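Local coordinates for protein RhCC (Rhodococcus jostii, PDB 4U5R) that probably acts as a cofactor-independent oxygenase of the tautomerase superfamily and binds magnesium, at residues 67-72 with 111-116; 129-134 with 138-143. The protein carries 1 engineered substitution. One frame throughout, in Å; residues are numbered along the deposited sequence.

Overall arrangement
Contact 1 ties the later strand 113-115 back to the turn after core strand 61-68, at the subunit interface. Contact 2 follows it in sequence and lies wholly in the C-terminal part of the chain, joining helix 126-134 to the segment that leads into helix 142-150. Their centres lie about 15 Å apart, yet they touch directly: the methyl CG2 of Thr115 packs on CZ3 of Trp131 at 3.6 Å. Contact 1 is the one near the metal site, with the side chain of Ile69 about 9 Å from that of the engineered Ala106, a position that binds magnesium in another structure of this protein; no magnesium is bound to this chain. Contact 2 is away from it.

Contact 1. Residues 67-72 with 111-116; sequences DHIARQ and DLWRTQ
Ile69 and Ala70 meet the indole of Trp113 in a buried, wholly apolar contact, with no hydrogen bond between residues 67-72 and 111-116. The branch methyl CG2 of Ile69 does most of the touching: it sits 3.2 Å above the plane of the ring system, displaced toward the rim, and comes within 3.5 Å of CG of Trp113 and 3.6 Å of its CB. That methyl stands anti to the backbone N, and Trp113 likewise turns CG anti to its own N (chi1 167°), which sends the indole across toward the turn after strand 61-68. Farther along the six-membered ring, CB of Ala70 approaches CH2 of Trp113 at 3.8 Å, from an oblique direction. Together the two residues follow the indole from its root to its far corner.

The polar groups of Trp113 pair within 111-116 or with the second subunit. NE1 of Trp113 is hydrogen-bonded to Glu102 of the second subunit, while Tyr38 of the same chain meets the indole edge-to-face. On the backbone side, NH1 of Arg114 donates to O of Trp113 at 3.0 Å, from above the carbonyl plane (52° out of it), with the acceptor nearly in the guanidinium plane. Trp113, Arg114 and Thr115 pair antiparallel with a strand of the second subunit, carrying its sheet across the interface.

With an alanine in place of Trp113, the methyl of Ile69 would probably face a gap and Glu102 of the second subunit would lose its indole donor. The chemistry thus divides one side chain between two tasks: its carbon surface fills the space against the end of a core strand, and its indole N-H ties that packing to the neighbouring subunit of the trimer.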
loop_
_atom_site.group_PDB
_atom_site.type_symbol
_atom_site.label_atom_id
_atom_site.label_comp_id
_atom_site.label_asym_id
_atom_site.label_seq_id
_atom_site.Cartn_x
_atom_site.Cartn_y
_atom_site.Cartn_z
ATOM N N ASP B 67 5.114 3.882 3.900
ATOM C CA ASP B 67 6.262 3.708 3.006
ATOM C C ASP B 67 7.369 4.696 3.318
ATOM O O ASP B 67 7.109 5.880 3.563
ATOM C CB ASP B 67 5.876 3.909 1.531
ATOM C CG ASP B 67 4.935 2.837 0.992
ATOM O OD1 ASP B 67 4.984 1.672 1.419
ATOM O OD2 ASP B 67 4.158 3.164 0.077
ATOM N N HIS B 68 8.608 4.220 3.268
ATOM C CA HIS B 68 9.768 5.094 3.268
ATOM C C HIS B 68 10.322 5.117 1.864
ATOM O O HIS B 68 10.582 4.055 1.290
ATOM C CB HIS B 68 10.826 4.602 4.246
ATOM C CG HIS B 68 10.588 5.023 5.661
ATOM N ND1 HIS B 68 11.480 4.740 6.668
ATOM C CD2 HIS B 68 9.581 5.730 6.236
ATOM C CE1 HIS B 68 11.039 5.248 7.805
ATOM N NE2 HIS B 68 9.887 5.853 7.571
ATOM N N ILE B 69 10.495 6.323 1.328
ATOM C CA ILE B 69 10.892 6.527 -0.059
ATOM C C ILE B 69 12.230 7.225 -0.184
ATOM O O ILE B 69 13.052 6.849 -1.013
ATOM C CB ILE B 69 9.842 7.361 -0.806
ATOM C CG1 ILE B 69 8.441 6.823 -0.502
ATOM C CG2 ILE B 69 10.135 7.361 -2.304
ATOM C CD1 ILE B 69 7.315 7.866 -0.677
ATOM N N ALA B 70 12.444 8.247 0.641
ATOM C CA ALA B 70 13.605 9.117 0.484
ATOM C C ALA B 70 14.883 8.449 0.989
ATOM O O ALA B 70 15.941 8.570 0.371
ATOM C CB ALA B 70 13.368 10.446 1.202
ATOM N N ARG B 71 14.788 7.724 2.099
ATOM C CA ARG B 71 15.971 7.109 2.688
ATOM C C ARG B 71 15.800 5.604 2.852
ATOM O O ARG B 71 14.683 5.110 3.025
ATOM C CB ARG B 71 16.284 7.731 4.055
ATOM C CG ARG B 71 16.520 9.238 4.063
ATOM C CD ARG B 71 17.909 9.601 3.554
ATOM N NE ARG B 71 18.324 10.934 3.992
ATOM C CZ ARG B 71 17.993 12.063 3.372
ATOM N NH1 ARG B 71 17.224 12.026 2.291
ATOM N NH2 ARG B 71 18.421 13.229 3.840
ATOM N N GLN B 72 16.912 4.879 2.789
ATOM C CA GLN B 72 16.944 3.485 3.204
ATOM C C GLN B 72 17.525 3.403 4.605
ATOM O O GLN B 72 18.365 4.219 4.980
ATOM C CB GLN B 72 17.779 2.635 2.245
ATOM C CG GLN B 72 16.995 1.969 1.130
ATOM C CD GLN B 72 17.822 0.943 0.374
ATOM O OE1 GLN B 72 19.017 1.136 0.143
ATOM N NE2 GLN B 72 17.190 -0.163 -0.002
ATOM N N ASP B 111 13.884 6.283 -6.713
ATOM C CA ASP B 111 13.885 6.880 -8.044
ATOM C C ASP B 111 12.524 6.793 -8.732
ATOM O O ASP B 111 12.368 7.244 -9.863
ATOM C CB ASP B 111 14.965 6.224 -8.920
ATOM C CG ASP B 111 14.745 4.726 -9.133
ATOM O OD1 ASP B 111 13.912 4.103 -8.440
ATOM O OD2 ASP B 111 15.439 4.157 -10.004
ATOM N N LEU B 112 11.533 6.235 -8.046
ATOM C CA LEU B 112 10.188 6.138 -8.625
ATOM C C LEU B 112 9.235 7.046 -7.863
ATOM O O LEU B 112 8.168 6.631 -7.437
ATOM C CB LEU B 112 9.681 4.691 -8.620
ATOM C CG LEU B 112 10.451 3.712 -9.508
ATOM C CD1 LEU B 112 9.826 2.330 -9.442
ATOM C CD2 LEU B 112 10.456 4.225 -10.939
ATOM N N TRP B 113 9.627 8.306 -7.740
ATOM C CA TRP B 113 9.018 9.224 -6.797
ATOM C C TRP B 113 9.179 10.643 -7.313
ATOM O O TRP B 113 10.276 11.052 -7.652
ATOM C CB TRP B 113 9.675 9.041 -5.424
ATOM C CG TRP B 113 9.373 10.108 -4.413
ATOM C CD1 TRP B 113 8.156 10.686 -4.148
ATOM C CD2 TRP B 113 10.310 10.727 -3.523
ATOM N NE1 TRP B 113 8.285 11.611 -3.139
ATOM C CE2 TRP B 113 9.596 11.656 -2.742
ATOM C CE3 TRP B 113 11.684 10.577 -3.310
ATOM C CZ2 TRP B 113 10.213 12.448 -1.771
ATOM C CZ3 TRP B 113 12.295 11.361 -2.347
ATOM C CH2 TRP B 113 11.558 12.282 -1.585
ATOM N N ARG B 114 8.085 11.390 -7.394
ATOM C CA ARG B 114 8.164 12.787 -7.779
ATOM C C ARG B 114 7.295 13.574 -6.820
ATOM O O ARG B 114 6.260 13.082 -6.363
ATOM C CB ARG B 114 7.693 13.006 -9.229
ATOM C CG ARG B 114 8.448 12.202 -10.291
ATOM C CD ARG B 114 9.843 12.786 -10.492
ATOM N NE ARG B 114 10.571 12.155 -11.587
ATOM C CZ ARG B 114 11.423 11.141 -11.448
ATOM N NH1 ARG B 114 11.658 10.600 -10.249
ATOM N NH2 ARG B 114 12.038 10.653 -12.522
ATOM N N THR B 115 7.691 14.799 -6.514
ATOM C CA THR B 115 6.811 15.673 -5.756
ATOM C C THR B 115 6.659 16.998 -6.510
ATOM O O THR B 115 7.642 17.578 -6.957
ATOM C CB THR B 115 7.313 15.885 -4.316
ATOM O OG1 THR B 115 6.316 16.613 -3.570
ATOM C CG2 THR B 115 8.674 16.600 -4.291
ATOM N N GLN B 116 5.415 17.444 -6.670
ATOM C CA GLN B 116 5.058 18.566 -7.555
ATOM C C GLN B 116 5.669 18.411 -8.960
ATOM O O GLN B 116 6.044 19.402 -9.607
ATOM C CB GLN B 116 5.482 19.902 -6.934
ATOM C CG GLN B 116 4.514 21.062 -7.179
ATOM C CD GLN B 116 3.277 21.044 -6.287
ATOM O OE1 GLN B 116 2.998 20.074 -5.584
ATOM N NE2 GLN B 116 2.541 22.139 -6.304
#

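Contact 2. Residues 129-134 with 138-143; sequences KLWAKE and IPYDVA
Trp131, on helix 126-134, reaches over to the backbone of Ile138 and gives its indole N-H to the carbonyl O there, NE1 to O 2.9 Å. The bond is bent, 137° at the hydrogen; the donor lies in the carbonyl plane on a lone pair, whereas the oxygen is tilted out of the indole plane. The tilt goes with a second feature: the backbone N of Ile138 rides 3.0 Å above one face of the indole, offset toward the rim, so the ring lies under the residue whose carbonyl it holds.

Trp131 achieves this with CG anti to its carbonyl carbon (chi1 -82°), which brings the ring, though not the CB bond, nearer to residues 138-143. Ile138 adds an apolar touch, its CB 3.9 Å from CD1 of Trp131, as the two side chains lie alongside, running opposite ways. Its CD1 extends back to the helix end, 4.3 Å from CB of Glu134.

Tyr140 has CG between its backbone N and carbonyl carbon, and this brings its ring to the CZ2 corner of the indole, beside the N-H, crossing it at about a right angle. CE1 of Tyr140 meets CZ2 of Trp131 at 3.7 Å; the planes stand at 89°, but the approach is oblique. The phenol OH is hydrogen-bonded to O of Val119, and Pro121 touches both aromatic side chains.

At the helix end, NZ of Lys133 and OE2 of Glu134 form a salt bridge, and Arg136 pairs with the other carboxylate oxygen of Glu134. Asp141 N-caps the next helix, its OD1 bonded to N of Ala144. These features make up a helix-loop-helix connection, two C-terminal helices joined through a short linker that is pinned to the first by a tryptophan.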
loop_
_atom_site.group_PDB
_atom_site.type_symbol
_atom_site.label_atom_id
_atom_site.label_comp_id
_atom_site.label_asym_id
_atom_site.label_seq_id
_atom_site.Cartn_x
_atom_site.Cartn_y
_atom_site.Cartn_z
ATOM N N LYS B 129 18.725 20.549 1.343
ATOM C CA LYS B 129 18.716 21.508 2.437
ATOM C C LYS B 129 17.942 22.778 2.097
ATOM O O LYS B 129 17.305 23.366 2.960
ATOM C CB LYS B 129 20.145 21.878 2.841
ATOM C CG LYS B 129 20.950 20.737 3.440
ATOM C CD LYS B 129 22.329 21.235 3.874
ATOM C CE LYS B 129 23.143 20.155 4.582
ATOM N NZ LYS B 129 23.569 19.068 3.657
ATOM N N LEU B 130 18.013 23.204 0.838
ATOM C CA LEU B 130 17.273 24.372 0.365
ATOM C C LEU B 130 15.767 24.131 0.360
ATOM O O LEU B 130 14.973 24.968 0.797
ATOM C CB LEU B 130 17.739 24.742 -1.046
ATOM C CG LEU B 130 17.274 26.083 -1.610
ATOM C CD1 LEU B 130 17.814 27.225 -0.760
ATOM C CD2 LEU B 130 17.730 26.235 -3.060
ATOM N N TRP B 131 15.386 22.972 -0.155
ATOM C CA TRP B 131 14.001 22.539 -0.091
ATOM C C TRP B 131 13.484 22.512 1.345
ATOM O O TRP B 131 12.346 22.901 1.597
ATOM C CB TRP B 131 13.853 21.157 -0.726
ATOM C CG TRP B 131 13.751 21.150 -2.216
ATOM C CD1 TRP B 131 14.284 22.057 -3.095
ATOM C CD2 TRP B 131 13.068 20.178 -3.008
ATOM N NE1 TRP B 131 13.970 21.702 -4.391
ATOM C CE2 TRP B 131 13.223 20.554 -4.363
ATOM C CE3 TRP B 131 12.339 19.022 -2.705
ATOM C CZ2 TRP B 131 12.676 19.818 -5.407
ATOM C CZ3 TRP B 131 11.811 18.284 -3.740
ATOM C CH2 TRP B 131 11.972 18.690 -5.079
ATOM N N ALA B 132 14.319 22.071 2.282
ATOM C CA ALA B 132 13.916 22.007 3.692
ATOM C C ALA B 132 13.730 23.416 4.275
ATOM O O ALA B 132 12.709 23.707 4.910
ATOM C CB ALA B 132 14.931 21.216 4.506
ATOM N N LYS B 133 14.693 24.297 4.010
ATOM C CA LYS B 133 14.658 25.663 4.519
ATOM C C LYS B 133 13.445 26.437 3.991
ATOM O O LYS B 133 12.774 27.167 4.731
ATOM C CB LYS B 133 15.961 26.386 4.146
ATOM C CG LYS B 133 16.133 27.763 4.763
ATOM C CD LYS B 133 17.428 28.419 4.300
ATOM C CE LYS B 133 17.435 28.612 2.789
ATOM N NZ LYS B 133 16.292 29.458 2.321
ATOM N N GLU B 134 13.167 26.274 2.705
ATOM C CA GLU B 134 12.044 26.950 2.076
ATOM C C GLU B 134 10.730 26.255 2.378
ATOM O O GLU B 134 9.658 26.861 2.310
ATOM C CB GLU B 134 12.250 27.015 0.563
ATOM C CG GLU B 134 13.425 27.866 0.158
ATOM C CD GLU B 134 13.138 29.345 0.331
ATOM O OE1 GLU B 134 11.946 29.715 0.423
ATOM O OE2 GLU B 134 14.104 30.132 0.378
ATOM N N ILE B 138 11.397 23.294 -4.807
ATOM C CA ILE B 138 11.882 24.337 -5.707
ATOM C C ILE B 138 12.421 23.743 -7.002
ATOM O O ILE B 138 13.312 22.896 -6.971
ATOM C CB ILE B 138 13.012 25.180 -5.063
ATOM C CG1 ILE B 138 12.605 25.717 -3.688
ATOM C CG2 ILE B 138 13.422 26.311 -6.011
ATOM C CD1 ILE B 138 11.668 26.887 -3.729
ATOM N N PRO B 139 11.870 24.170 -8.150
ATOM C CA PRO B 139 12.426 23.723 -9.435
ATOM C C PRO B 139 13.923 23.991 -9.530
ATOM O O PRO B 139 14.380 25.073 -9.149
ATOM C CB PRO B 139 11.660 24.563 -10.456
ATOM C CG PRO B 139 10.336 24.831 -9.789
ATOM C CD PRO B 139 10.674 25.011 -8.326
ATOM N N TYR B 140 14.676 23.009 -10.018
ATOM C CA TYR B 140 16.127 23.113 -10.053
ATOM C C TYR B 140 16.706 22.239 -11.156
ATOM O O TYR B 140 16.020 21.370 -11.717
ATOM C CB TYR B 140 16.732 22.723 -8.689
ATOM C CG TYR B 140 16.678 21.243 -8.391
ATOM C CD1 TYR B 140 15.483 20.634 -8.011
ATOM C CD2 TYR B 140 17.817 20.452 -8.479
ATOM C CE1 TYR B 140 15.427 19.275 -7.749
ATOM C CE2 TYR B 140 17.768 19.095 -8.217
ATOM C CZ TYR B 140 16.571 18.512 -7.853
ATOM O OH TYR B 140 16.543 17.165 -7.604
ATOM N N ASP B 141 17.967 22.502 -11.481
ATOM C CA ASP B 141 18.703 21.726 -12.460
ATOM C C ASP B 141 19.154 20.431 -11.818
ATOM O O ASP B 141 20.111 20.414 -11.039
ATOM C CB ASP B 141 19.906 22.521 -12.985
ATOM C CG ASP B 141 20.489 21.935 -14.262
ATOM O OD1 ASP B 141 20.808 20.731 -14.287
ATOM O OD2 ASP B 141 20.623 22.687 -15.249
ATOM N N VAL B 142 18.450 19.347 -12.135
ATOM C CA VAL B 142 18.706 18.060 -11.504
ATOM C C VAL B 142 20.138 17.596 -11.737
ATOM O O VAL B 142 20.824 17.189 -10.799
ATOM C CB VAL B 142 17.732 16.983 -12.018
ATOM C CG1 VAL B 142 18.025 15.641 -11.357
ATOM C CG2 VAL B 142 16.296 17.404 -11.756
ATOM N N ALA B 143 20.588 17.675 -12.986
ATOM C CA ALA B 143 21.929 17.231 -13.349
ATOM C C ALA B 143 23.011 18.058 -12.655
ATOM O O ALA B 143 24.002 17.512 -12.166
ATOM C CB ALA B 143 22.109 17.286 -14.860
#